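Local coordinates for periplasmic binding protein (PDB 4OVK) that probably captures a solute outside the cell membrane and delivers it to an ABC transporter, at residues A[30-42]-A[52-64]. Sequence-based numbering, arbitrary orientation. Where two conformers were deposited one is given.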
ATOM      1  N   GLU A  30      21.475  -8.833  17.458  1.00 19.62           N
ATOM      2  CA  GLU A  30      20.618  -9.850  16.851  1.00 22.88           C
ATOM      3  C   GLU A  30      19.164  -9.622  17.279  1.00 19.40           C
ATOM      4  O   GLU A  30      18.800  -9.837  18.437  1.00 20.82           O
ATOM      5  CB  GLU A  30      21.098 -11.233  17.289  1.00 27.15           C
ATOM      6  CG  GLU A  30      20.166 -12.395  16.990  1.00 37.95           C
ATOM      7  CD  GLU A  30      20.007 -12.683  15.510  1.00 43.53           C
ATOM      8  OE1 GLU A  30      20.880 -12.266  14.714  1.00 48.39           O
ATOM      9  OE2 GLU A  30      19.006 -13.339  15.148  1.00 52.06           O
ATOM     10  N   ILE A  31      18.338  -9.186  16.330  1.00 18.07           N
ATOM     11  CA  ILE A  31      16.926  -8.892  16.580  1.00 16.22           C
ATOM     12  C   ILE A  31      16.127 -10.091  16.134  1.00 15.96           C
ATOM     13  O   ILE A  31      16.223 -10.510  14.984  1.00 18.67           O
ATOM     14  CB  ILE A  31      16.485  -7.618  15.846  1.00 14.87           C
ATOM     15  CG1 ILE A  31      17.236  -6.391  16.423  1.00 16.19           C
ATOM     16  CG2 ILE A  31      14.975  -7.422  15.902  1.00 14.55           C
ATOM     17  CD1 ILE A  31      16.833  -5.982  17.835  1.00 15.73           C
ATOM     18  N   ASN A  32      15.389 -10.680  17.068  1.00 16.65           N
ATOM     19  CA  ASN A  32      14.619 -11.880  16.787  1.00 15.62           C
ATOM     20  C   ASN A  32      13.111 -11.703  16.972  1.00 12.70           C
ATOM     21  O   ASN A  32      12.365 -12.531  16.508  1.00 13.68           O
ATOM     22  CB  ASN A  32      15.131 -13.026  17.656  1.00 17.66           C
ATOM     23  CG  ASN A  32      14.790 -14.398  17.092  1.00 20.91           C
ATOM     24  OD1 ASN A  32      14.958 -14.667  15.884  1.00 21.49           O
ATOM     25  ND2 ASN A  32      14.338 -15.295  17.975  1.00 19.84           N
ATOM     26  N   ARG A  33      12.687 -10.633  17.648  1.00 14.21           N
ATOM     27  CA  ARG A  33      11.285 -10.396  17.998  1.00 13.13           C
ATOM     28  C   ARG A  33      10.943  -8.927  17.742  1.00 13.63           C
ATOM     29  O   ARG A  33      11.496  -8.014  18.386  1.00 13.36           O
ATOM     30  CB  ARG A  33      11.020 -10.748  19.459  1.00 13.65           C
ATOM     31  CG  ARG A  33      11.216 -12.212  19.809  1.00 14.82           C
ATOM     32  CD  ARG A  33      11.045 -12.469  21.304  1.00 15.18           C
ATOM     33  NE  ARG A  33       9.687 -12.211  21.787  1.00 13.65           N
ATOM     34  CZ  ARG A  33       8.659 -13.048  21.662  1.00 14.43           C
ATOM     35  NH1 ARG A  33       8.806 -14.229  21.052  1.00 14.99           N
ATOM     36  NH2 ARG A  33       7.460 -12.703  22.142  1.00 14.17           N
ATOM     37  N   ILE A  34      10.046  -8.705  16.784  0.50 12.64           N
ATOM     38  CA  ILE A  34       9.658  -7.361  16.407  0.50 11.91           C
ATOM     39  C   ILE A  34       8.165  -7.163  16.535  0.50 11.58           C
ATOM     40  O   ILE A  34       7.377  -8.015  16.106  0.50 11.09           O
ATOM     41  CB  ILE A  34      10.066  -7.047  14.965  0.50 12.81           C
ATOM     42  CG1 ILE A  34      11.577  -7.187  14.819  0.50 14.27           C
ATOM     43  CG2 ILE A  34       9.595  -5.649  14.589  0.50 12.92           C
ATOM     44  CD1 ILE A  34      12.023  -7.320  13.379  0.50 15.17           C
ATOM     45  N   ALA A  35       7.781  -6.041  17.143  1.00 11.01           N
ATOM     46  CA  ALA A  35       6.372  -5.634  17.194  1.00 11.24           C
ATOM     47  C   ALA A  35       6.185  -4.364  16.359  1.00 11.59           C
ATOM     48  O   ALA A  35       7.062  -3.495  16.327  1.00 11.74           O
ATOM     49  CB  ALA A  35       5.910  -5.404  18.617  1.00 11.86           C
ATOM     50  N   ILE A  36       5.029  -4.259  15.698  1.00 11.11           N
ATOM     51  CA  ILE A  36       4.822  -3.237  14.690  1.00 10.97           C
ATOM     52  C   ILE A  36       3.498  -2.526  14.903  1.00 10.42           C
ATOM     53  O   ILE A  36       2.440  -3.122  14.770  1.00 10.99           O
ATOM     54  CB  ILE A  36       4.883  -3.852  13.274  1.00 11.47           C
ATOM     55  CG1 ILE A  36       6.175  -4.641  13.095  1.00 13.64           C
ATOM     56  CG2 ILE A  36       4.752  -2.769  12.205  1.00 11.12           C
ATOM     57  CD1 ILE A  36       6.083  -5.817  12.176  1.00 14.96           C
ATOM     58  N   VAL A  37       3.572  -1.238  15.249  1.00 11.37           N
ATOM     59  CA  VAL A  37       2.385  -0.416  15.451  1.00 12.57           C
ATOM     60  C   VAL A  37       1.732   0.047  14.132  1.00 12.05           C
ATOM     61  O   VAL A  37       0.518  -0.110  13.967  1.00 12.18           O
ATOM     62  CB  VAL A  37       2.703   0.780  16.381  1.00 14.36           C
ATOM     63  CG1 VAL A  37       1.591   1.835  16.351  1.00 15.40           C
ATOM     64  CG2 VAL A  37       2.950   0.265  17.790  1.00 15.64           C
ATOM     65  N   PRO A  38       2.515   0.611  13.188  1.00 12.70           N
ATOM     66  CA  PRO A  38       1.891   1.125  11.949  1.00 13.42           C
ATOM     67  C   PRO A  38       1.270   0.009  11.114  1.00 13.02           C
ATOM     68  O   PRO A  38       1.858  -1.056  10.982  1.00 13.96           O
ATOM     69  CB  PRO A  38       3.065   1.766  11.206  1.00 13.84           C
ATOM     70  CG  PRO A  38       4.046   2.110  12.278  1.00 15.29           C
ATOM     71  CD  PRO A  38       3.928   1.010  13.279  1.00 13.19           C
ATOM     72  N   ILE A  39       0.097   0.258  10.552  1.00 12.95           N
ATOM     73  CA  ILE A  39      -0.680  -0.816   9.925  1.00 13.03           C
ATOM     74  C   ILE A  39       0.014  -1.427   8.695  1.00 12.68           C
ATOM     75  O   ILE A  39       0.147  -2.646   8.615  1.00 13.03           O
ATOM     76  CB  ILE A  39      -2.120  -0.372   9.605  1.00 14.67           C
ATOM     77  CG1 ILE A  39      -2.879  -0.051  10.906  1.00 17.28           C
ATOM     78  CG2 ILE A  39      -2.847  -1.462   8.824  1.00 15.47           C
ATOM     79  CD1 ILE A  39      -4.162   0.723  10.693  1.00 19.11           C
ATOM     80  N   PRO A  40       0.464  -0.598   7.738  1.00 16.38           N
ATOM     81  CA  PRO A  40       1.088  -1.195   6.538  1.00 16.66           C
ATOM     82  C   PRO A  40       2.475  -1.814   6.758  1.00 15.86           C
ATOM     83  O   PRO A  40       2.986  -2.558   5.900  1.00 14.83           O
ATOM     84  CB  PRO A  40       1.209  -0.010   5.564  1.00 20.37           C
ATOM     85  CG  PRO A  40       1.005   1.215   6.364  1.00 22.34           C
ATOM     86  CD  PRO A  40       0.307   0.866   7.637  1.00 19.16           C
ATOM     87  N   TRP A  41       3.098  -1.482   7.880  1.00 13.20           N
ATOM     88  CA  TRP A  41       4.484  -1.873   8.113  1.00 13.06           C
ATOM     89  C   TRP A  41       4.671  -3.333   8.504  1.00 12.06           C
ATOM     90  O   TRP A  41       5.802  -3.815   8.500  1.00 13.69           O
ATOM     91  CB  TRP A  41       5.179  -0.868   9.069  1.00 12.90           C
ATOM     92  CG  TRP A  41       5.450   0.388   8.291  1.00 14.59           C
ATOM     93  CD1 TRP A  41       4.556   1.391   8.006  1.00 15.86           C
ATOM     94  CD2 TRP A  41       6.651   0.711   7.581  1.00 15.01           C
ATOM     95  NE1 TRP A  41       5.152   2.335   7.202  1.00 19.33           N
ATOM     96  CE2 TRP A  41       6.437   1.940   6.927  1.00 17.50           C
ATOM     97  CE3 TRP A  41       7.904   0.096   7.464  1.00 16.56           C
ATOM     98  CZ2 TRP A  41       7.420   2.561   6.153  1.00 18.61           C
ATOM     99  CZ3 TRP A  41       8.883   0.714   6.683  1.00 16.14           C
ATOM    100  CH2 TRP A  41       8.626   1.928   6.033  1.00 17.37           C
ATOM    101  N   THR A  42       3.587  -4.053   8.812  1.00 11.85           N
ATOM    102  CA  THR A  42       3.698  -5.498   9.039  1.00 12.00           C
ATOM    103  C   THR A  42       4.088  -6.165   7.725  1.00 11.55           C
ATOM    104  O   THR A  42       5.046  -6.924   7.657  1.00 10.23           O
ATOM    105  CB  THR A  42       2.420  -6.094   9.650  1.00 12.07           C
ATOM    106  OG1 THR A  42       2.343  -5.708  11.020  1.00 12.38           O
ATOM    107  CG2 THR A  42       2.422  -7.619   9.581  1.00 14.15           C
ATOM    108  N   ASP A  52       7.981 -14.036   7.869  1.00 13.65           N
ATOM    109  CA  ASP A  52       7.226 -13.546   9.018  1.00 13.90           C
ATOM    110  C   ASP A  52       7.788 -14.038  10.343  1.00 12.68           C
ATOM    111  O   ASP A  52       7.213 -13.734  11.385  1.00 13.59           O
ATOM    112  CB  ASP A  52       5.757 -13.981   8.919  1.00 15.40           C
ATOM    113  CG  ASP A  52       5.569 -15.502   9.012  1.00 18.95           C
ATOM    114  OD1 ASP A  52       6.547 -16.279   9.033  1.00 26.38           O
ATOM    115  OD2 ASP A  52       4.417 -15.934   9.088  1.00 24.29           O
ATOM    116  N   LYS A  53       8.904 -14.769  10.310  1.00 12.93           N
ATOM    117  CA  LYS A  53       9.364 -15.525  11.480  1.00 15.93           C
ATOM    118  C   LYS A  53       9.706 -14.680  12.707  1.00 13.07           C
ATOM    119  O   LYS A  53       9.607 -15.182  13.815  1.00 15.59           O
ATOM    120  CB  LYS A  53      10.559 -16.437  11.126  1.00 19.70           C
ATOM    121  CG  LYS A  53      10.244 -17.522  10.087  1.00 24.18           C
ATOM    122  CD  LYS A  53       9.435 -18.684  10.646  1.00 32.24           C
ATOM    123  CE  LYS A  53       9.285 -19.789   9.607  1.00 39.92           C
ATOM    124  NZ  LYS A  53       8.178 -20.742   9.917  1.00 40.19           N
ATOM    125  N   LYS A  54      10.109 -13.420  12.521  1.00 11.75           N
ATOM    126  CA  LYS A  54      10.509 -12.568  13.647  1.00 12.26           C
ATOM    127  C   LYS A  54       9.414 -11.643  14.167  1.00 10.89           C
ATOM    128  O   LYS A  54       9.640 -10.887  15.106  1.00 13.61           O
ATOM    129  CB  LYS A  54      11.747 -11.750  13.267  1.00 12.96           C
ATOM    130  CG  LYS A  54      12.964 -12.611  12.967  1.00 15.72           C
ATOM    131  CD  LYS A  54      14.233 -11.810  12.735  1.00 19.92           C
ATOM    132  CE  LYS A  54      15.477 -12.698  12.814  1.00 23.39           C
ATOM    133  NZ  LYS A  54      16.752 -11.917  12.775  1.00 25.20           N
ATOM    134  N   ILE A  55       8.221 -11.698  13.557  1.00 10.14           N
ATOM    135  CA  ILE A  55       7.160 -10.780  13.896  1.00 11.03           C
ATOM    136  C   ILE A  55       6.391 -11.336  15.080  1.00 10.63           C
ATOM    137  O   ILE A  55       5.923 -12.457  15.039  1.00 13.58           O
ATOM    138  CB  ILE A  55       6.214 -10.541  12.704  1.00 11.00           C
ATOM    139  CG1 ILE A  55       7.000  -9.946  11.533  1.00 12.25           C
ATOM    140  CG2 ILE A  55       5.066  -9.623  13.118  1.00 11.68           C
ATOM    141  CD1 ILE A  55       6.196  -9.783  10.258  1.00 12.38           C
ATOM    142  N   VAL A  56       6.296 -10.563  16.149  1.00  9.89           N
ATOM    143  CA  VAL A  56       5.600 -11.025  17.373  1.00 11.45           C
ATOM    144  C   VAL A  56       4.421 -10.152  17.790  1.00 10.66           C
ATOM    145  O   VAL A  56       3.708 -10.490  18.725  1.00 12.21           O
ATOM    146  CB  VAL A  56       6.561 -11.159  18.573  1.00 12.48           C
ATOM    147  CG1 VAL A  56       7.682 -12.137  18.233  1.00 14.53           C
ATOM    148  CG2 VAL A  56       7.120  -9.806  19.012  1.00 13.48           C
ATOM    149  N   GLY A  57       4.207  -9.034  17.106  1.00 10.72           N
ATOM    150  CA  GLY A  57       3.055  -8.208  17.369  1.00 10.05           C
ATOM    151  C   GLY A  57       2.724  -7.319  16.194  1.00  9.23           C
ATOM    152  O   GLY A  57       3.612  -6.691  15.610  1.00  9.45           O
ATOM    153  N   ILE A  58       1.441  -7.285  15.846  1.00  9.57           N
ATOM    154  CA  ILE A  58       0.941  -6.447  14.764  1.00  9.96           C
ATOM    155  C   ILE A  58      -0.342  -5.710  15.144  1.00 10.07           C
ATOM    156  O   ILE A  58      -1.036  -6.056  16.110  1.00 10.87           O
ATOM    157  CB  ILE A  58       0.709  -7.293  13.478  1.00 10.68           C
ATOM    158  CG1 ILE A  58      -0.525  -8.213  13.599  1.00 12.49           C
ATOM    159  CG2 ILE A  58       1.951  -8.109  13.165  1.00 11.56           C
ATOM    160  CD1 ILE A  58      -0.808  -9.014  12.326  1.00 13.78           C
ATOM    161  N   HIS A  59      -0.655  -4.671  14.389  1.00 10.25           N
ATOM    162  CA  HIS A  59      -1.858  -3.903  14.626  1.00 11.70           C
ATOM    163  C   HIS A  59      -3.087  -4.762  14.252  1.00 10.39           C
ATOM    164  O   HIS A  59      -3.045  -5.543  13.281  1.00 10.90           O
ATOM    165  CB  HIS A  59      -1.784  -2.619  13.811  1.00 11.41           C
ATOM    166  CG  HIS A  59      -2.825  -1.615  14.151  1.00 12.78           C
ATOM    167  ND1 HIS A  59      -4.148  -1.760  13.785  1.00 13.62           N
ATOM    168  CD2 HIS A  59      -2.736  -0.421  14.782  1.00 13.51           C
ATOM    169  CE1 HIS A  59      -4.832  -0.716  14.211  1.00 14.07           C
ATOM    170  NE2 HIS A  59      -3.998   0.113  14.812  1.00 15.17           N
ATOM    171  N   PRO A  60      -4.165  -4.660  15.029  1.00 10.70           N
ATOM    172  CA  PRO A  60      -5.311  -5.508  14.714  1.00 11.85           C
ATOM    173  C   PRO A  60      -5.867  -5.297  13.298  1.00 12.27           C
ATOM    174  O   PRO A  60      -6.369  -6.242  12.685  1.00 14.45           O
ATOM    175  CB  PRO A  60      -6.347  -5.108  15.774  1.00 12.59           C
ATOM    176  CG  PRO A  60      -5.917  -3.763  16.273  1.00 12.65           C
ATOM    177  CD  PRO A  60      -4.418  -3.842  16.238  1.00 12.04           C
ATOM    178  N   SER A  61      -5.776  -4.074  12.793  1.00 13.10           N
ATOM    179  CA  SER A  61      -6.149  -3.776  11.392  1.00 13.31           C
ATOM    180  C   SER A  61      -5.187  -4.371  10.361  1.00 12.33           C
ATOM    181  O   SER A  61      -5.600  -4.710   9.253  1.00 15.50           O
ATOM    182  CB  SER A  61      -6.306  -2.269  11.192  1.00 15.19           C
ATOM    183  OG  SER A  61      -7.323  -1.782  12.063  1.00 18.11           O
ATOM    184  N   ALA A  62      -3.912  -4.520  10.727  1.00 10.50           N
ATOM    185  CA  ALA A  62      -2.972  -5.282   9.924  1.00 12.00           C
ATOM    186  C   ALA A  62      -3.381  -6.764   9.868  1.00 11.66           C
ATOM    187  O   ALA A  62      -3.271  -7.400   8.809  1.00 12.43           O
ATOM    188  CB  ALA A  62      -1.537  -5.114  10.431  1.00 11.15           C
ATOM    189  N   LYS A  63      -3.866  -7.304  10.991  0.50 11.85           N
ATOM    190  CA  LYS A  63      -4.357  -8.680  11.031  0.50 12.13           C
ATOM    191  C   LYS A  63      -5.584  -8.796  10.132  0.50 12.90           C
ATOM    192  O   LYS A  63      -5.667  -9.693   9.300  0.50 12.69           O
ATOM    193  CB  LYS A  63      -4.712  -9.099  12.463  0.50 11.92           C
ATOM    194  CG  LYS A  63      -4.976 -10.587  12.632  0.50 13.03           C
ATOM    195  CD  LYS A  63      -3.680 -11.388  12.568  0.50 14.04           C
ATOM    196  CE  LYS A  63      -3.926 -12.888  12.638  0.50 14.63           C
ATOM    197  NZ  LYS A  63      -4.669 -13.300  13.849  0.50 13.42           N
ATOM    198  N   LYS A  64      -6.517  -7.864  10.279  0.50 13.54           N
ATOM    199  CA  LYS A  64      -7.708  -7.862   9.431  0.50 15.49           C
ATOM    200  C   LYS A  64      -7.308  -7.930   7.948  0.50 15.54           C
ATOM    201  O   LYS A  64      -7.780  -8.794   7.206  0.50 17.51           O
ATOM    202  CB  LYS A  64      -8.544  -6.617   9.687  0.50 17.33           C
ATOM    203  CG  LYS A  64      -9.883  -6.621   8.967  0.50 20.73           C
ATOM    204  CD  LYS A  64     -10.506  -5.235   8.929  0.50 23.99           C
ATOM    205  CE  LYS A  64     -10.396  -4.537  10.267  0.50 26.16           C
ATOM    206  NZ  LYS A  64     -10.764  -3.094  10.201  0.50 28.50           N
TER
HETATM  207  O   HOH W   1      18.568 -14.250  12.864  1.00 37.50           O
HETATM  208  O   HOH W   2       1.246  -3.513  12.221  1.00 12.03           O
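Strands 34-36 and 55-57 pair in parallel as the two strands of a beta-alpha-beta unit, at one border of a four-stranded parallel sheet. The I34 carbonyl takes a nearly straight bond from V56 N (2.8 Å, 178°) and a weak one from G57 N. I34 pairs with I55 but A35 with G57, so V56 is the extra residue of a beta bulge. I34 N donates to K54 O, and I36 N to G57 O. G57 has no CB, which suits its close pairing with A35. V56 CG1 sits over the centre of the R33 guanidinium, 3.7 Å from R33 CZ. That group is held by the carbonyls of L100 and K101. The extended K54 chain runs past N32 and brings NZ to I31 O (2.7 Å). A long salt bridge to E30 and a shared water add to this grip.

Beyond the strands, I39 CG1 makes a CH-pi contact over one H59 ring face, 3.6 Å from the ring centroid. With CG anti to the backbone N (chi1 -169°), the H59 ring lies against I39, and its ND1 accepts the S61 N-H in the ring plane (3.0 Å), capping helix 60-67. Replacing H59 by an alanine is likely to leave S61 N without its acceptor and to open a gap against I39 CG1. A water accepts from T42 OG1 and H59 N and donates to I36 O and P38 O, bridging the two segments.

Helix 41-49 makes the crossover, with V45 against I36 and I55. Strand 34-36 continues the sheet to strand 104-108, while 55-57 is its outermost strand within the chain.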